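Local coordinates for uncharacterized protein (Bacteroides ovatus, PDB 3P02) that is of unknown function but probably pairs an N-terminal E-set-like beta domain with a C-terminal domain built on a large antiparallel sheet, at residues T52-D64 with Y89-G101. Numbering follows the deposited sequence.
Sequences TDDRLVSFSLRDD and YYSFPKELTIPAG
Two phenyl rings, Phe-59 and Phe-92, each meet the other segment, but not each other. The Phe-59 ring takes Leu-96 CB at its edge, in plane, while in the conformer described Leu-96 CD1 comes obliquely to within 3.5 Å of Phe-59 CE2; the two side chains run roughly perpendicular. Phe-92 carries Lys-94 NZ over one face, 3.2 Å above the plane and displaced from the ring centre, and its CE1 edge lies 3.7 Å from Phe-59 O, in plane, and 3.9 Å from Phe-59 CB. A chi1 of -55°, which sets CG anti to the carbonyl carbon, turns the Phe-59 ring edge toward Leu-96 CB, in an apolar layer continued by Val-43, Leu-107 and Val-128. An alanine in place of Phe-59 would probably leave Leu-96 and these neighbours without the ring they pack on, while the CB and O that meet Phe-92 would stay.

Strands 55-61 and 95-98 run antiparallel, their axes 4.7 Å apart at closest approach. Arg-55/Ile-98 and Val-57/Leu-96 are hydrogen-bonded pairs, the nearly straight Arg-55 N to Ile-98 O bond (179° at the hydrogen) being one of their four bonds. Phe-59 N adds a bond to Lys-94 O. On the Val-57 face, Val-57 CG2 packs 3.6 Å from Ile-98 CD1; on the other, Leu-56 CD1 rests against Thr-97 OG1. Past the strand ends, Ala-100 N donates to Asp-54 OD1 (2.9 Å) from 37° out of the carboxylate plane, and a water joins Asp-53 O to Ile-98 O. The Arg-55 guanidinium turns from the strand pair to a salt bridge with Glu-130.

Because strand 55-61 also pairs with strand 122-130, strand 95-98 extends that sheet: backbone bonds fix the register, Val-57, Leu-96 and Ile-98 pack on one face with Arg-55 at its end, and a carboxylate-to-amide bond joins the flanking loops.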
ATOM      1  N   THR A  52     -14.446  -4.718  37.815  1.00 50.64           N
ATOM      2  CA  THR A  52     -15.206  -4.081  38.895  1.00 50.44           C
ATOM      3  C   THR A  52     -15.235  -2.535  38.749  1.00 50.22           C
ATOM      4  O   THR A  52     -16.224  -1.905  39.146  1.00 50.36           O
ATOM      5  CB  THR A  52     -14.677  -4.510  40.288  1.00 65.28           C
ATOM      6  OG1 THR A  52     -15.355  -3.767  41.311  1.00 68.99           O
ATOM      7  CG2 THR A  52     -13.154  -4.351  40.441  1.00 64.93           C
ATOM      8  N   ASP A  53     -14.165  -1.937  38.184  1.00 42.18           N
ATOM      9  CA  ASP A  53     -14.050  -0.485  38.022  1.00 39.73           C
ATOM     10  C   ASP A  53     -13.927  -0.066  36.567  1.00 35.75           C
ATOM     11  O   ASP A  53     -13.390  -0.835  35.760  1.00 34.77           O
ATOM     12  CB  ASP A  53     -12.820   0.031  38.781  1.00 42.18           C
ATOM     13  CG  ASP A  53     -12.718  -0.483  40.204  1.00 57.03           C
ATOM     14  OD1 ASP A  53     -13.632  -0.193  41.007  1.00 58.22           O
ATOM     15  OD2 ASP A  53     -11.740  -1.207  40.504  1.00 64.35           O
ATOM     16  N   ASP A  54     -14.368   1.183  36.245  1.00 26.79           N
ATOM     17  CA  ASP A  54     -14.207   1.746  34.891  1.00 24.80           C
ATOM     18  C   ASP A  54     -12.732   1.988  34.621  1.00 27.36           C
ATOM     19  O   ASP A  54     -11.986   2.365  35.534  1.00 27.93           O
ATOM     20  CB  ASP A  54     -14.998   3.046  34.717  1.00 25.81           C
ATOM     21  CG  ASP A  54     -16.502   2.908  34.578  1.00 26.73           C
ATOM     22  OD1 ASP A  54     -17.026   1.771  34.745  1.00 24.69           O
ATOM     23  OD2 ASP A  54     -17.159   3.927  34.336  1.00 31.07           O
ATOM     24  N   ARG A  55     -12.294   1.709  33.391  1.00 20.71           N
ATOM     25  CA  ARG A  55     -10.884   1.864  33.018  1.00 19.85           C
ATOM     26  C   ARG A  55     -10.705   3.105  32.188  1.00 23.86           C
ATOM     27  O   ARG A  55     -11.399   3.244  31.188  1.00 23.08           O
ATOM     28  CB  ARG A  55     -10.381   0.636  32.205  1.00 18.50           C
ATOM     29  CG  ARG A  55     -10.707  -0.754  32.794  1.00 25.70           C
ATOM     30  CD  ARG A  55      -9.947  -1.091  34.069  1.00 28.40           C
ATOM     31  NE  ARG A  55      -8.594  -1.568  33.758  1.00 32.05           N
ATOM     32  CZ  ARG A  55      -8.260  -2.845  33.595  1.00 39.98           C
ATOM     33  NH1 ARG A  55      -9.169  -3.801  33.736  1.00 31.87           N
ATOM     34  NH2 ARG A  55      -7.009  -3.178  33.308  1.00 26.24           N
ATOM     35  N   LEU A  56      -9.777   4.001  32.569  1.00 22.48           N
ATOM     36  CA  LEU A  56      -9.467   5.148  31.721  1.00 23.61           C
ATOM     37  C   LEU A  56      -8.176   4.799  30.965  1.00 24.72           C
ATOM     38  O   LEU A  56      -7.086   4.678  31.531  1.00 23.98           O
ATOM     39  CB  LEU A  56      -9.393   6.478  32.482  1.00 25.35           C
ATOM     40  CG  LEU A  56      -9.234   7.758  31.620  1.00 31.52           C
ATOM     41  CD1 LEU A  56     -10.413   7.956  30.648  1.00 32.00           C
ATOM     42  CD2 LEU A  56      -9.101   8.993  32.505  1.00 37.64           C
ATOM     43  N   VAL A  57      -8.341   4.559  29.671  1.00 20.43           N
ATOM     44  CA  VAL A  57      -7.277   4.083  28.807  1.00 20.20           C
ATOM     45  C   VAL A  57      -6.698   5.218  27.989  1.00 20.66           C
ATOM     46  O   VAL A  57      -7.458   6.077  27.538  1.00 19.66           O
ATOM     47  CB  VAL A  57      -7.888   2.985  27.891  1.00 25.77           C
ATOM     48  CG1 VAL A  57      -6.809   2.257  27.139  1.00 26.32           C
ATOM     49  CG2 VAL A  57      -8.703   1.986  28.719  1.00 25.97           C
ATOM     50  N   SER A  58      -5.358   5.231  27.837  1.00 14.89           N
ATOM     51  CA  SER A  58      -4.690   6.243  27.023  0.50 13.99           C
ATOM     52  C   SER A  58      -4.035   5.594  25.816  1.00 17.05           C
ATOM     53  O   SER A  58      -3.571   4.450  25.894  1.00 17.49           O
ATOM     54  CB  SER A  58      -3.665   7.039  27.828  0.50 18.12           C
ATOM     55  OG  SER A  58      -2.426   6.375  27.973  0.50 27.68           O
ATOM     56  N   PHE A  59      -4.027   6.323  24.707  1.00 12.64           N
ATOM     57  CA  PHE A  59      -3.432   5.871  23.446  1.00 13.36           C
ATOM     58  C   PHE A  59      -2.459   6.910  23.003  1.00 20.99           C
ATOM     59  O   PHE A  59      -2.775   8.105  23.017  1.00 21.69           O
ATOM     60  CB  PHE A  59      -4.511   5.674  22.378  1.00 14.40           C
ATOM     61  CG  PHE A  59      -5.615   4.747  22.809  1.00 16.24           C
ATOM     62  CD1 PHE A  59      -5.455   3.370  22.733  1.00 19.20           C
ATOM     63  CD2 PHE A  59      -6.830   5.250  23.250  1.00 17.83           C
ATOM     64  CE1 PHE A  59      -6.495   2.512  23.094  1.00 20.10           C
ATOM     65  CE2 PHE A  59      -7.854   4.391  23.649  1.00 21.98           C
ATOM     66  CZ  PHE A  59      -7.679   3.027  23.573  1.00 20.36           C
ATOM     67  N   SER A  60      -1.285   6.484  22.588  1.00 17.25           N
ATOM     68  CA  SER A  60      -0.314   7.458  22.157  1.00 18.08           C
ATOM     69  C   SER A  60       0.520   6.926  21.049  1.00 20.86           C
ATOM     70  O   SER A  60       0.717   5.713  20.920  1.00 16.62           O
ATOM     71  CB  SER A  60       0.592   7.851  23.322  1.00 23.18           C
ATOM     72  OG  SER A  60       1.433   6.774  23.697  1.00 31.92           O
ATOM     73  N   LEU A  61       1.066   7.860  20.274  1.00 18.53           N
ATOM     74  CA  LEU A  61       2.054   7.553  19.271  1.00 18.12           C
ATOM     75  C   LEU A  61       3.278   7.043  20.031  1.00 21.32           C
ATOM     76  O   LEU A  61       3.713   7.697  20.994  1.00 22.36           O
ATOM     77  CB  LEU A  61       2.349   8.839  18.496  1.00 18.42           C
ATOM     78  CG  LEU A  61       3.515   8.781  17.529  1.00 23.31           C
ATOM     79  CD1 LEU A  61       3.109   8.057  16.267  1.00 21.61           C
ATOM     80  CD2 LEU A  61       3.991  10.186  17.209  1.00 28.62           C
ATOM     81  N   ARG A  62       3.782   5.855  19.676  1.00 16.91           N
ATOM     82  CA  ARG A  62       4.914   5.258  20.390  1.00 17.70           C
ATOM     83  C   ARG A  62       6.206   5.598  19.623  1.00 20.88           C
ATOM     84  O   ARG A  62       6.482   5.061  18.550  1.00 19.99           O
ATOM     85  CB  ARG A  62       4.644   3.759  20.563  1.00 19.76           C
ATOM     86  CG  ARG A  62       5.579   3.067  21.515  1.00 18.11           C
ATOM     87  CD  ARG A  62       5.640   3.657  22.917  1.00 11.57           C
ATOM     88  NE  ARG A  62       6.926   3.216  23.465  1.00 14.95           N
ATOM     89  CZ  ARG A  62       7.272   3.241  24.746  1.00 16.90           C
ATOM     90  NH1 ARG A  62       6.396   3.639  25.678  1.00 14.50           N
ATOM     91  NH2 ARG A  62       8.487   2.841  25.119  1.00 16.44           N
ATOM     92  N   ASP A  63       6.974   6.549  20.186  1.00 18.96           N
ATOM     93  CA  ASP A  63       8.148   7.161  19.566  0.50 18.70           C
ATOM     94  C   ASP A  63       9.351   6.214  19.313  1.00 23.23           C
ATOM     95  O   ASP A  63      10.195   6.548  18.484  1.00 24.16           O
ATOM     96  CB  ASP A  63       8.580   8.368  20.411  0.50 20.51           C
ATOM     97  CG  ASP A  63       7.509   9.455  20.490  0.50 24.83           C
ATOM     98  OD1 ASP A  63       6.860   9.726  19.457  0.50 19.91           O
ATOM     99  OD2 ASP A  63       7.324  10.033  21.587  0.50 31.98           O
ATOM    100  N   ASP A  64       9.438   5.039  20.000  1.00 17.27           N
ATOM    101  CA  ASP A  64      10.611   4.152  19.783  1.00 14.04           C
ATOM    102  C   ASP A  64      10.343   2.873  18.960  1.00 16.93           C
ATOM    103  O   ASP A  64      11.279   2.126  18.646  1.00 15.35           O
ATOM    104  CB  ASP A  64      11.161   3.701  21.153  1.00 14.13           C
ATOM    105  CG  ASP A  64      10.160   2.907  21.986  1.00 15.38           C
ATOM    106  OD1 ASP A  64       8.971   2.851  21.591  1.00 15.80           O
ATOM    107  OD2 ASP A  64      10.521   2.485  23.105  1.00 15.49           O
ATOM    108  N   TYR A  89      -1.985  13.312   8.550  1.00 12.09           N
ATOM    109  CA  TYR A  89      -2.713  12.242   7.876  1.00 11.11           C
ATOM    110  C   TYR A  89      -3.636  11.424   8.767  1.00 12.68           C
ATOM    111  O   TYR A  89      -4.356  10.557   8.236  1.00 12.13           O
ATOM    112  CB  TYR A  89      -1.733  11.293   7.210  1.00 10.34           C
ATOM    113  CG  TYR A  89      -0.945  11.964   6.115  1.00  9.91           C
ATOM    114  CD1 TYR A  89      -1.558  12.352   4.930  1.00 10.93           C
ATOM    115  CD2 TYR A  89       0.418  12.210   6.261  1.00 11.83           C
ATOM    116  CE1 TYR A  89      -0.836  12.975   3.914  1.00 13.46           C
ATOM    117  CE2 TYR A  89       1.153  12.817   5.249  1.00 12.66           C
ATOM    118  CZ  TYR A  89       0.517  13.204   4.077  1.00 17.27           C
ATOM    119  OH  TYR A  89       1.209  13.802   3.049  1.00 18.30           O
ATOM    120  N   TYR A  90      -3.671  11.689  10.088  1.00 10.20           N
ATOM    121  CA  TYR A  90      -4.562  10.879  10.900  1.00 10.24           C
ATOM    122  C   TYR A  90      -5.045  11.630  12.116  1.00 11.61           C
ATOM    123  O   TYR A  90      -4.479  12.662  12.504  1.00 12.17           O
ATOM    124  CB  TYR A  90      -3.843   9.557  11.362  1.00 10.51           C
ATOM    125  CG  TYR A  90      -2.655   9.807  12.273  1.00 10.66           C
ATOM    126  CD1 TYR A  90      -2.831  10.031  13.644  1.00 12.86           C
ATOM    127  CD2 TYR A  90      -1.371   9.932  11.752  1.00 11.37           C
ATOM    128  CE1 TYR A  90      -1.747  10.344  14.471  1.00 12.40           C
ATOM    129  CE2 TYR A  90      -0.281  10.231  12.572  1.00 11.35           C
ATOM    130  CZ  TYR A  90      -0.477  10.446  13.929  1.00 11.56           C
ATOM    131  OH  TYR A  90       0.593  10.775  14.719  1.00 13.53           O
ATOM    132  N   SER A  91      -6.071  11.058  12.759  1.00  9.89           N
ATOM    133  CA  SER A  91      -6.544  11.534  14.054  0.50 11.16           C
ATOM    134  C   SER A  91      -7.143  10.384  14.837  1.00 15.17           C
ATOM    135  O   SER A  91      -7.785   9.493  14.282  1.00 13.79           O
ATOM    136  CB  SER A  91      -7.527  12.692  13.931  0.50 14.05           C
ATOM    137  OG  SER A  91      -8.806  12.272  13.497  0.50 17.71           O
ATOM    138  N   PHE A  92      -6.903  10.394  16.139  1.00 13.83           N
ATOM    139  CA  PHE A  92      -7.472   9.367  17.005  1.00 12.39           C
ATOM    140  C   PHE A  92      -7.631   9.947  18.405  1.00 17.63           C
ATOM    141  O   PHE A  92      -6.822  10.784  18.803  1.00 17.06           O
ATOM    142  CB  PHE A  92      -6.659   8.056  17.002  1.00 13.42           C
ATOM    143  CG  PHE A  92      -5.264   8.146  17.564  1.00 13.32           C
ATOM    144  CD1 PHE A  92      -5.042   8.071  18.938  1.00 15.79           C
ATOM    145  CD2 PHE A  92      -4.166   8.265  16.727  1.00 14.89           C
ATOM    146  CE1 PHE A  92      -3.746   8.125  19.457  1.00 17.46           C
ATOM    147  CE2 PHE A  92      -2.872   8.338  17.252  1.00 17.84           C
ATOM    148  CZ  PHE A  92      -2.666   8.270  18.610  1.00 17.86           C
ATOM    149  N   PRO A  93      -8.647   9.532  19.173  1.00 15.57           N
ATOM    150  CA  PRO A  93      -8.783  10.086  20.533  1.00 15.70           C
ATOM    151  C   PRO A  93      -7.648   9.583  21.433  1.00 19.37           C
ATOM    152  O   PRO A  93      -7.250   8.409  21.346  1.00 17.99           O
ATOM    153  CB  PRO A  93     -10.155   9.587  20.991  1.00 17.74           C
ATOM    154  CG  PRO A  93     -10.390   8.353  20.192  1.00 21.96           C
ATOM    155  CD  PRO A  93      -9.742   8.589  18.850  1.00 17.01           C
ATOM    156  N   LYS A  94      -7.117  10.463  22.291  1.00 17.80           N
ATOM    157  CA  LYS A  94      -6.000  10.111  23.172  1.00 17.32           C
ATOM    158  C   LYS A  94      -6.465   9.315  24.382  1.00 19.34           C
ATOM    159  O   LYS A  94      -5.651   8.684  25.040  1.00 19.33           O
ATOM    160  CB  LYS A  94      -5.218  11.353  23.629  1.00 20.51           C
ATOM    161  CG  LYS A  94      -4.644  12.180  22.473  1.00 29.98           C
ATOM    162  CD  LYS A  94      -3.771  11.390  21.450  1.00 38.45           C
ATOM    163  CE  LYS A  94      -4.200  11.741  20.041  1.00 38.54           C
ATOM    164  NZ  LYS A  94      -3.163  11.468  19.015  1.00 50.36           N
ATOM    165  N   GLU A  95      -7.767   9.343  24.669  1.00 18.59           N
ATOM    166  CA  GLU A  95      -8.345   8.642  25.809  1.00 18.43           C
ATOM    167  C   GLU A  95      -9.699   8.068  25.507  1.00 21.21           C
ATOM    168  O   GLU A  95     -10.444   8.595  24.684  1.00 20.89           O
ATOM    169  CB  GLU A  95      -8.487   9.573  27.027  1.00 20.67           C
ATOM    170  CG  GLU A  95      -7.167   9.902  27.699  1.00 30.65           C
ATOM    171  CD  GLU A  95      -7.291  10.873  28.855  1.00 51.13           C
ATOM    172  OE1 GLU A  95      -8.411  11.384  29.090  1.00 42.76           O
ATOM    173  OE2 GLU A  95      -6.269  11.116  29.534  1.00 47.97           O
ATOM    174  N   LEU A  96     -10.022   6.999  26.252  1.00 19.54           N
ATOM    175  CA  LEU A  96     -11.277   6.255  26.179  0.50 19.69           C
ATOM    176  C   LEU A  96     -11.590   5.655  27.529  1.00 21.69           C
ATOM    177  O   LEU A  96     -10.672   5.187  28.215  1.00 20.06           O
ATOM    178  CB  LEU A  96     -11.148   5.108  25.150  0.50 19.97           C
ATOM    179  CG  LEU A  96     -11.716   5.286  23.735  0.50 25.69           C
ATOM    180  CD1 LEU A  96     -10.781   6.049  22.852  0.50 25.86           C
ATOM    181  CD2 LEU A  96     -11.861   3.941  23.066  0.50 27.62           C
ATOM    182  N   THR A  97     -12.871   5.623  27.892  1.00 18.03           N
ATOM    183  CA  THR A  97     -13.310   4.964  29.106  1.00 16.75           C
ATOM    184  C   THR A  97     -13.896   3.618  28.695  1.00 21.81           C
ATOM    185  O   THR A  97     -14.722   3.556  27.768  1.00 22.47           O
ATOM    186  CB  THR A  97     -14.315   5.818  29.886  1.00 20.86           C
ATOM    187  OG1 THR A  97     -13.611   6.940  30.414  1.00 20.67           O
ATOM    188  CG2 THR A  97     -14.959   5.028  31.036  1.00 21.68           C
ATOM    189  N   ILE A  98     -13.405   2.533  29.318  1.00 16.94           N
ATOM    190  CA  ILE A  98     -13.968   1.208  29.110  1.00 16.10           C
ATOM    191  C   ILE A  98     -14.784   0.908  30.369  1.00 21.07           C
ATOM    192  O   ILE A  98     -14.200   0.754  31.444  1.00 20.13           O
ATOM    193  CB  ILE A  98     -12.933   0.096  28.797  1.00 18.18           C
ATOM    194  CG1 ILE A  98     -12.008   0.472  27.621  1.00 18.47           C
ATOM    195  CG2 ILE A  98     -13.660  -1.242  28.552  1.00 19.57           C
ATOM    196  CD1 ILE A  98     -10.838  -0.551  27.411  1.00 18.85           C
ATOM    197  N   PRO A  99     -16.127   0.880  30.278  1.00 19.70           N
ATOM    198  CA  PRO A  99     -16.941   0.623  31.484  1.00 19.38           C
ATOM    199  C   PRO A  99     -16.667  -0.729  32.137  1.00 23.77           C
ATOM    200  O   PRO A  99     -16.321  -1.694  31.456  1.00 22.98           O
ATOM    201  CB  PRO A  99     -18.380   0.661  30.952  1.00 21.32           C
ATOM    202  CG  PRO A  99     -18.310   1.439  29.684  1.00 25.08           C
ATOM    203  CD  PRO A  99     -16.977   1.072  29.083  1.00 20.04           C
ATOM    204  N   ALA A 100     -16.878  -0.809  33.474  1.00 22.10           N
ATOM    205  CA  ALA A 100     -16.754  -2.073  34.195  1.00 22.25           C
ATOM    206  C   ALA A 100     -17.737  -3.073  33.571  1.00 26.58           C
ATOM    207  O   ALA A 100     -18.828  -2.676  33.156  1.00 26.47           O
ATOM    208  CB  ALA A 100     -17.090  -1.851  35.670  1.00 23.49           C
ATOM    209  N   GLY A 101     -17.338  -4.330  33.451  1.00 26.24           N
ATOM    210  CA  GLY A 101     -18.206  -5.339  32.845  1.00 26.89           C
ATOM    211  C   GLY A 101     -18.053  -5.476  31.332  1.00 30.56           C
ATOM    212  O   GLY A 101     -18.583  -6.426  30.746  1.00 30.27           O
TER
HETATM  213  O   HOH W   1     -13.593  -1.585  33.040  1.00 48.32           O